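Long-range contact in peptidoglycan-binding domain 1 (Burkholderia, PDB 5NM7), which probably binds bacterial peptidoglycan and cleaves its glycan strands as a modular phage endolysin with a large lysozyme-like catalytic part: residues A[90-102]-A[250-262]. Numbering follows the deposited sequence.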
ATOM      1  N   ASP A  90       9.722  -7.082 -13.478  1.00 25.86           N
ATOM      2  CA  ASP A  90      11.008  -7.048 -12.833  1.00 27.42           C
ATOM      3  C   ASP A  90      10.766  -6.747 -11.329  1.00 23.73           C
ATOM      4  O   ASP A  90       9.926  -5.922 -10.976  1.00 23.05           O
ATOM      5  CB  ASP A  90      11.898  -5.995 -13.547  1.00 31.58           C
ATOM      6  CG  ASP A  90      12.432  -6.475 -14.950  1.00 38.71           C
ATOM      7  OD1 ASP A  90      12.420  -7.688 -15.281  1.00 45.99           O
ATOM      8  OD2 ASP A  90      12.895  -5.615 -15.722  1.00 42.07           O
ATOM      9  N   LEU A  91      11.446  -7.476 -10.466  1.00 24.35           N
ATOM     10  CA  LEU A  91      11.249  -7.338  -9.014  1.00 25.57           C
ATOM     11  C   LEU A  91      11.464  -5.888  -8.573  1.00 24.29           C
ATOM     12  O   LEU A  91      10.681  -5.359  -7.761  1.00 23.16           O
ATOM     13  CB  LEU A  91      12.182  -8.263  -8.234  1.00 27.14           C
ATOM     14  CG  LEU A  91      12.163  -8.066  -6.707  1.00 26.41           C
ATOM     15  CD1 LEU A  91      10.771  -8.325  -6.132  1.00 26.62           C
ATOM     16  CD2 LEU A  91      13.203  -8.942  -6.029  1.00 30.12           C
ATOM     17  N   ALA A  92      12.479  -5.229  -9.144  1.00 22.80           N
ATOM     18  CA  ALA A  92      12.745  -3.829  -8.824  1.00 20.06           C
ATOM     19  C   ALA A  92      11.544  -2.940  -9.131  1.00 17.97           C
ATOM     20  O   ALA A  92      11.284  -1.960  -8.432  1.00 17.19           O
ATOM     21  CB  ALA A  92      13.975  -3.327  -9.561  1.00 20.60           C
ATOM     22  N   ALA A  93      10.811  -3.257 -10.212  1.00 19.21           N
ATOM     23  CA  ALA A  93       9.613  -2.505 -10.531  1.00 18.90           C
ATOM     24  C   ALA A  93       8.500  -2.712  -9.516  1.00 18.45           C
ATOM     25  O   ALA A  93       7.780  -1.760  -9.162  1.00 18.71           O
ATOM     26  CB  ALA A  93       9.107  -2.821 -11.953  1.00 21.16           C
ATOM     27  N   VAL A  94       8.364  -3.939  -9.040  1.00 18.69           N
ATOM     28  CA  VAL A  94       7.379  -4.267  -7.987  1.00 19.23           C
ATOM     29  C   VAL A  94       7.739  -3.596  -6.674  1.00 16.83           C
ATOM     30  O   VAL A  94       6.880  -3.026  -6.027  1.00 16.95           O
ATOM     31  CB  VAL A  94       7.225  -5.784  -7.794  1.00 21.40           C
ATOM     32  CG1 VAL A  94       6.361  -6.105  -6.588  1.00 21.95           C
ATOM     33  CG2 VAL A  94       6.602  -6.393  -9.052  1.00 23.45           C
ATOM     34  N   ARG A  95       9.013  -3.629  -6.325  1.00 16.93           N
ATOM     35  CA  ARG A  95       9.476  -2.897  -5.160  1.00 18.95           C
ATOM     36  C   ARG A  95       9.216  -1.410  -5.257  1.00 18.51           C
ATOM     37  O   ARG A  95       8.756  -0.789  -4.291  1.00 18.00           O
ATOM     38  CB  ARG A  95      10.966  -3.115  -4.950  1.00 19.93           C
ATOM     39  CG  ARG A  95      11.340  -4.523  -4.562  1.00 23.26           C
ATOM     40  CD  ARG A  95      12.811  -4.488  -4.142  1.00 25.35           C
ATOM     41  NE  ARG A  95      13.327  -5.777  -3.714  1.00 32.56           N
ATOM     42  CZ  ARG A  95      13.080  -6.379  -2.540  1.00 34.14           C
ATOM     43  NH1 ARG A  95      12.272  -5.836  -1.616  1.00 35.75           N
ATOM     44  NH2 ARG A  95      13.655  -7.548  -2.284  1.00 35.25           N
ATOM     45  N   ALA A  96       9.456  -0.813  -6.437  1.00 16.99           N
ATOM     46  CA  ALA A  96       9.131   0.589  -6.664  1.00 16.10           C
ATOM     47  C   ALA A  96       7.661   0.901  -6.542  1.00 15.53           C
ATOM     48  O   ALA A  96       7.277   1.833  -5.912  1.00 15.62           O
ATOM     49  CB  ALA A  96       9.642   1.032  -8.029  1.00 16.98           C
ATOM     50  N   VAL A  97       6.798   0.076  -7.138  1.00 16.34           N
ATOM     51  CA  VAL A  97       5.351   0.253  -6.998  1.00 17.71           C
ATOM     52  C   VAL A  97       4.887   0.135  -5.569  1.00 17.09           C
ATOM     53  O   VAL A  97       4.066   0.921  -5.100  1.00 16.60           O
ATOM     54  CB  VAL A  97       4.575  -0.745  -7.857  1.00 20.81           C
ATOM     55  CG1 VAL A  97       3.082  -0.681  -7.556  1.00 22.82           C
ATOM     56  CG2 VAL A  97       4.775  -0.365  -9.299  1.00 22.31           C
ATOM     57  N   ASN A  98       5.392  -0.865  -4.883  1.00 17.46           N
ATOM     58  CA  ASN A  98       5.055  -1.045  -3.478  1.00 18.93           C
ATOM     59  C   ASN A  98       5.463   0.157  -2.650  1.00 19.70           C
ATOM     60  O   ASN A  98       4.685   0.660  -1.844  1.00 19.55           O
ATOM     61  CB  ASN A  98       5.701  -2.289  -2.935  1.00 19.26           C
ATOM     62  CG  ASN A  98       5.218  -2.610  -1.547  1.00 19.17           C
ATOM     63  OD1 ASN A  98       4.020  -2.785  -1.317  1.00 17.78           O
ATOM     64  ND2 ASN A  98       6.140  -2.663  -0.607  1.00 21.18           N
ATOM     65  N   GLU A  99       6.679   0.642  -2.851  1.00 18.16           N
ATOM     66  CA  GLU A  99       7.128   1.829  -2.117  1.00 18.68           C
ATOM     67  C   GLU A  99       6.291   3.063  -2.357  1.00 18.68           C
ATOM     68  O   GLU A  99       5.953   3.799  -1.418  1.00 20.70           O
ATOM     69  CB  GLU A  99       8.611   2.124  -2.441  1.00 20.01           C
ATOM     70  CG  GLU A  99       9.194   3.305  -1.663  1.00 22.81           C
ATOM     71  CD  GLU A  99      10.661   3.561  -1.960  1.00 22.34           C
ATOM     72  OE1 GLU A  99      11.395   2.619  -2.224  1.00 25.55           O
ATOM     73  OE2 GLU A  99      11.033   4.738  -1.949  1.00 26.94           O
ATOM     74  N   VAL A 100       5.966   3.325  -3.614  1.00 16.87           N
ATOM     75  CA  VAL A 100       5.317   4.561  -3.969  1.00 18.61           C
ATOM     76  C   VAL A 100       3.803   4.494  -3.813  1.00 18.52           C
ATOM     77  O   VAL A 100       3.177   5.473  -3.368  1.00 19.32           O
ATOM     78  CB  VAL A 100       5.701   4.954  -5.401  1.00 18.03           C
ATOM     79  CG1 VAL A 100       4.939   6.185  -5.820  1.00 18.40           C
ATOM     80  CG2 VAL A 100       7.214   5.164  -5.465  1.00 19.51           C
ATOM     81  N   GLU A 101       3.207   3.364  -4.196  1.00 17.18           N
ATOM     82  CA  GLU A 101       1.754   3.265  -4.320  1.00 16.33           C
ATOM     83  C   GLU A 101       1.062   2.691  -3.099  1.00 17.50           C
ATOM     84  O   GLU A 101      -0.108   2.950  -2.914  1.00 18.48           O
ATOM     85  CB  GLU A 101       1.358   2.428  -5.511  1.00 18.19           C
ATOM     86  CG  GLU A 101       1.850   2.998  -6.820  1.00 17.44           C
ATOM     87  CD  GLU A 101       1.108   4.241  -7.258  1.00 19.17           C
ATOM     88  OE1 GLU A 101       0.249   4.769  -6.531  1.00 18.22           O
ATOM     89  OE2 GLU A 101       1.376   4.724  -8.411  1.00 16.17           O
ATOM     90  N   SER A 102       1.772   1.944  -2.289  1.00 16.67           N
ATOM     91  CA  SER A 102       1.145   1.410  -1.089  1.00 17.68           C
ATOM     92  C   SER A 102       0.919   2.531  -0.075  1.00 18.18           C
ATOM     93  O   SER A 102       1.727   3.433   0.057  1.00 18.93           O
ATOM     94  CB  SER A 102       2.046   0.366  -0.444  1.00 19.11           C
ATOM     95  OG  SER A 102       1.401  -0.153   0.718  1.00 19.71           O
ATOM     96  N   TYR A 250       3.847  10.991  -8.646  1.00 19.86           N
ATOM     97  CA  TYR A 250       3.851   9.534  -8.703  1.00 19.87           C
ATOM     98  C   TYR A 250       4.779   8.986  -9.789  1.00 18.40           C
ATOM     99  O   TYR A 250       5.503   8.044  -9.566  1.00 19.76           O
ATOM    100  CB  TYR A 250       2.441   8.976  -8.905  1.00 22.11           C
ATOM    101  CG  TYR A 250       1.611   9.071  -7.643  1.00 22.34           C
ATOM    102  CD1 TYR A 250       1.885   8.246  -6.593  1.00 25.75           C
ATOM    103  CD2 TYR A 250       0.543   9.954  -7.529  1.00 25.74           C
ATOM    104  CE1 TYR A 250       1.138   8.320  -5.424  1.00 27.60           C
ATOM    105  CE2 TYR A 250      -0.214  10.043  -6.355  1.00 26.46           C
ATOM    106  CZ  TYR A 250       0.107   9.214  -5.306  1.00 26.96           C
ATOM    107  OH  TYR A 250      -0.614   9.278  -4.114  1.00 32.16           O
ATOM    108  N   ASP A 251       4.711   9.607 -10.953  1.00 20.57           N
ATOM    109  CA  ASP A 251       5.518   9.179 -12.093  1.00 21.57           C
ATOM    110  C   ASP A 251       6.999   9.171 -11.787  1.00 21.40           C
ATOM    111  O   ASP A 251       7.708   8.163 -11.965  1.00 19.69           O
ATOM    112  CB  ASP A 251       5.191   9.995 -13.338  1.00 22.87           C
ATOM    113  CG  ASP A 251       5.380  11.530 -13.154  1.00 27.26           C
ATOM    114  OD1 ASP A 251       5.159  12.091 -12.044  1.00 23.32           O
ATOM    115  OD2 ASP A 251       5.718  12.168 -14.153  1.00 26.56           O
ATOM    116  N   VAL A 252       7.490  10.308 -11.280  1.00 20.44           N
ATOM    117  CA  VAL A 252       8.893  10.421 -11.019  1.00 21.77           C
ATOM    118  C   VAL A 252       9.314   9.684  -9.776  1.00 19.51           C
ATOM    119  O   VAL A 252      10.402   9.157  -9.711  1.00 19.97           O
ATOM    120  CB  VAL A 252       9.318  11.907 -10.937  1.00 25.84           C
ATOM    121  CG1 VAL A 252      10.825  12.003 -10.736  1.00 27.36           C
ATOM    122  CG2 VAL A 252       8.927  12.628 -12.214  1.00 27.84           C
ATOM    123  N   LYS A 253       8.442   9.607  -8.761  1.00 19.13           N
ATOM    124  CA  LYS A 253       8.769   8.769  -7.621  1.00 19.23           C
ATOM    125  C   LYS A 253       8.939   7.306  -7.991  1.00 18.65           C
ATOM    126  O   LYS A 253       9.833   6.649  -7.470  1.00 18.56           O
ATOM    127  CB  LYS A 253       7.714   8.917  -6.501  1.00 21.58           C
ATOM    128  CG  LYS A 253       7.827  10.270  -5.807  1.00 22.96           C
ATOM    129  CD  LYS A 253       6.694  10.443  -4.808  1.00 26.72           C
ATOM    130  CE  LYS A 253       6.927  11.691  -3.969  1.00 29.48           C
ATOM    131  NZ  LYS A 253       5.687  12.021  -3.233  1.00 33.81           N
ATOM    132  N   LEU A 254       8.074   6.797  -8.869  1.00 17.99           N
ATOM    133  CA  LEU A 254       8.198   5.437  -9.356  1.00 17.03           C
ATOM    134  C   LEU A 254       9.519   5.259 -10.099  1.00 18.24           C
ATOM    135  O   LEU A 254      10.251   4.319  -9.823  1.00 20.83           O
ATOM    136  CB  LEU A 254       7.046   5.057 -10.291  1.00 16.69           C
ATOM    137  CG  LEU A 254       5.718   4.804  -9.563  1.00 17.96           C
ATOM    138  CD1 LEU A 254       4.555   4.857 -10.538  1.00 17.12           C
ATOM    139  CD2 LEU A 254       5.785   3.479  -8.859  1.00 18.35           C
ATOM    140  N   GLU A 255       9.781   6.182 -10.999  1.00 20.89           N
ATOM    141  CA  GLU A 255      11.017   6.133 -11.846  1.00 23.07           C
ATOM    142  C   GLU A 255      12.260   6.101 -11.001  1.00 22.85           C
ATOM    143  O   GLU A 255      13.103   5.201 -11.122  1.00 22.58           O
ATOM    144  CB  GLU A 255      11.024   7.316 -12.805  1.00 24.54           C
ATOM    145  CG  GLU A 255      12.264   7.581 -13.689  1.00 27.19           C
ATOM    146  CD  GLU A 255      12.362   9.065 -14.069  1.00 28.20           C
ATOM    147  OE1 GLU A 255      11.343   9.815 -14.251  1.00 26.83           O
ATOM    148  OE2 GLU A 255      13.498   9.505 -14.192  1.00 33.59           O
ATOM    149  N   ARG A 256      12.341   7.028 -10.056  1.00 23.35           N
ATOM    150  CA  ARG A 256      13.513   7.111  -9.196  1.00 24.15           C
ATOM    151  C   ARG A 256      13.626   5.991  -8.166  1.00 22.71           C
ATOM    152  O   ARG A 256      14.717   5.500  -7.899  1.00 22.17           O
ATOM    153  CB  ARG A 256      13.624   8.547  -8.625  1.00 26.42           C
ATOM    154  CG  ARG A 256      13.563   9.542  -9.798  1.00 29.92           C
ATOM    155  CD  ARG A 256      14.423  10.765  -9.682  1.00 32.33           C
ATOM    156  NE  ARG A 256      14.250  11.597 -10.886  1.00 36.06           N
ATOM    157  CZ  ARG A 256      14.401  12.922 -10.948  1.00 38.77           C
ATOM    158  NH1 ARG A 256      14.724  13.636  -9.870  1.00 38.04           N
ATOM    159  NH2 ARG A 256      14.207  13.541 -12.103  1.00 40.54           N
ATOM    160  N   ALA A 257      12.501   5.471  -7.661  1.00 23.04           N
ATOM    161  CA  ALA A 257      12.519   4.274  -6.847  1.00 22.52           C
ATOM    162  C   ALA A 257      13.040   3.046  -7.586  1.00 22.43           C
ATOM    163  O   ALA A 257      13.828   2.272  -7.050  1.00 21.04           O
ATOM    164  CB  ALA A 257      11.123   3.971  -6.273  1.00 22.32           C
ATOM    165  N   PHE A 258      12.541   2.871  -8.803  1.00 22.68           N
ATOM    166  CA  PHE A 258      12.953   1.775  -9.665  1.00 21.36           C
ATOM    167  C   PHE A 258      14.466   1.820  -9.909  1.00 22.87           C
ATOM    168  O   PHE A 258      15.134   0.790  -9.781  1.00 22.00           O
ATOM    169  CB  PHE A 258      12.232   1.846 -11.014  1.00 22.20           C
ATOM    170  CG  PHE A 258      12.778   0.858 -12.020  1.00 22.44           C
ATOM    171  CD1 PHE A 258      12.516  -0.510 -11.902  1.00 22.66           C
ATOM    172  CD2 PHE A 258      13.592   1.295 -13.052  1.00 23.61           C
ATOM    173  CE1 PHE A 258      13.037  -1.429 -12.807  1.00 22.64           C
ATOM    174  CE2 PHE A 258      14.143   0.380 -13.944  1.00 24.91           C
ATOM    175  CZ  PHE A 258      13.867  -0.977 -13.826  1.00 24.64           C
ATOM    176  N   ASP A 259      14.982   3.015 -10.204  1.00 24.43           N
ATOM    177  CA  ASP A 259      16.444   3.169 -10.384  1.00 26.22           C
ATOM    178  C   ASP A 259      17.159   2.715  -9.115  1.00 25.66           C
ATOM    179  O   ASP A 259      18.110   1.964  -9.187  1.00 23.06           O
ATOM    180  CB  ASP A 259      16.835   4.610 -10.724  1.00 26.97           C
ATOM    181  CG  ASP A 259      16.374   5.059 -12.129  1.00 30.58           C
ATOM    182  OD1 ASP A 259      16.062   4.200 -12.993  1.00 34.38           O
ATOM    183  OD2 ASP A 259      16.289   6.295 -12.357  1.00 31.99           O
ATOM    184  N   ARG A 260      16.690   3.162  -7.949  1.00 25.56           N
ATOM    185  CA  ARG A 260      17.301   2.736  -6.673  1.00 27.95           C
ATOM    186  C   ARG A 260      17.339   1.231  -6.484  1.00 25.05           C
ATOM    187  O   ARG A 260      18.363   0.660  -6.103  1.00 26.19           O
ATOM    188  CB  ARG A 260      16.584   3.337  -5.456  1.00 33.34           C
ATOM    189  CG  ARG A 260      17.159   4.614  -4.921  1.00 39.25           C
ATOM    190  CD  ARG A 260      16.566   4.962  -3.560  1.00 40.59           C
ATOM    191  NE  ARG A 260      15.102   4.982  -3.475  1.00 44.62           N
ATOM    192  CZ  ARG A 260      14.301   5.977  -3.878  1.00 46.36           C
ATOM    193  NH1 ARG A 260      14.777   7.093  -4.458  1.00 46.02           N
ATOM    194  NH2 ARG A 260      12.986   5.846  -3.723  1.00 43.05           N
ATOM    195  N   TYR A 261      16.202   0.581  -6.723  1.00 23.62           N
ATOM    196  CA  TYR A 261      16.097  -0.851  -6.554  1.00 24.18           C
ATOM    197  C   TYR A 261      16.869  -1.643  -7.594  1.00 25.62           C
ATOM    198  O   TYR A 261      17.359  -2.731  -7.291  1.00 26.44           O
ATOM    199  CB  TYR A 261      14.630  -1.322  -6.507  1.00 25.43           C
ATOM    200  CG  TYR A 261      13.907  -0.904  -5.242  1.00 23.88           C
ATOM    201  CD1 TYR A 261      14.330  -1.381  -3.993  1.00 24.66           C
ATOM    202  CD2 TYR A 261      12.815  -0.061  -5.292  1.00 25.04           C
ATOM    203  CE1 TYR A 261      13.675  -1.015  -2.825  1.00 24.02           C
ATOM    204  CE2 TYR A 261      12.153   0.307  -4.142  1.00 24.11           C
ATOM    205  CZ  TYR A 261      12.594  -0.171  -2.912  1.00 24.91           C
ATOM    206  OH  TYR A 261      11.922   0.224  -1.780  1.00 26.48           O
ATOM    207  N   SER A 262      16.917  -1.127  -8.816  1.00 28.79           N
ATOM    208  CA  SER A 262      17.726  -1.724  -9.882  1.00 30.08           C
ATOM    209  C   SER A 262      19.196  -1.718  -9.513  1.00 29.28           C
ATOM    210  O   SER A 262      19.857  -2.727  -9.648  1.00 30.81           O
ATOM    211  CB  SER A 262      17.570  -0.947 -11.181  1.00 30.34           C
ATOM    212  OG  SER A 262      16.253  -0.992 -11.638  1.00 31.67           O
TER
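With CG anti to the backbone N (chi1 -177°) and an extended chain beyond it, Glu99 reaches across to Tyr261, whose own CG lies anti to the carbonyl carbon and slants the ring over helix 91-101 toward its C-terminal end. Their ends meet in a very short hydrogen bond, Tyr261 OH to Glu99 OE1 at 2.5 Å, the carboxylate standing nearly perpendicular to the ring. The other oxygen, Glu99 OE2, takes a salt bridge from Arg260 NH2 at 2.9 Å; the Arg260 nitrogen comes in on the syn side but out of the carboxylate plane, and the N-H...O angle is 131°. Two neighbours in sequence thus hold one carboxylate, one by each oxygen. Over one face of the Tyr261 ring sits Arg95 CB, 3.5 Å from the centroid in a CH-pi contact, while the guanidinium runs on to Asp77.

The two helices, both within the N-acetylmuramidase region and far apart in sequence, pack at 134° with their axes 8.1 Å apart, knobs into holes. Ala96 is the small knob that permits this closeness: its CB is 3.7 Å from Ala257 CB, among Leu254, Phe258 and Tyr261. One turn on, Val100 fits between Tyr250, Lys253, Leu254 and Ala257, its CG1 meeting the Tyr250 ring at the edge. Leu254 answers from the opposite helix, pushing CD2 to 3.7 Å from Ala96 O. Phe258 turns its ring edge to the backbone of Ala92 and Ala93, with CD1 3.6 Å from Ala93 N. Beyond Val100, the Glu101 carboxylate lies almost parallel to the Tyr250 ring and hydrogen-bonds through OE2 to Asn241 of helix 233-241.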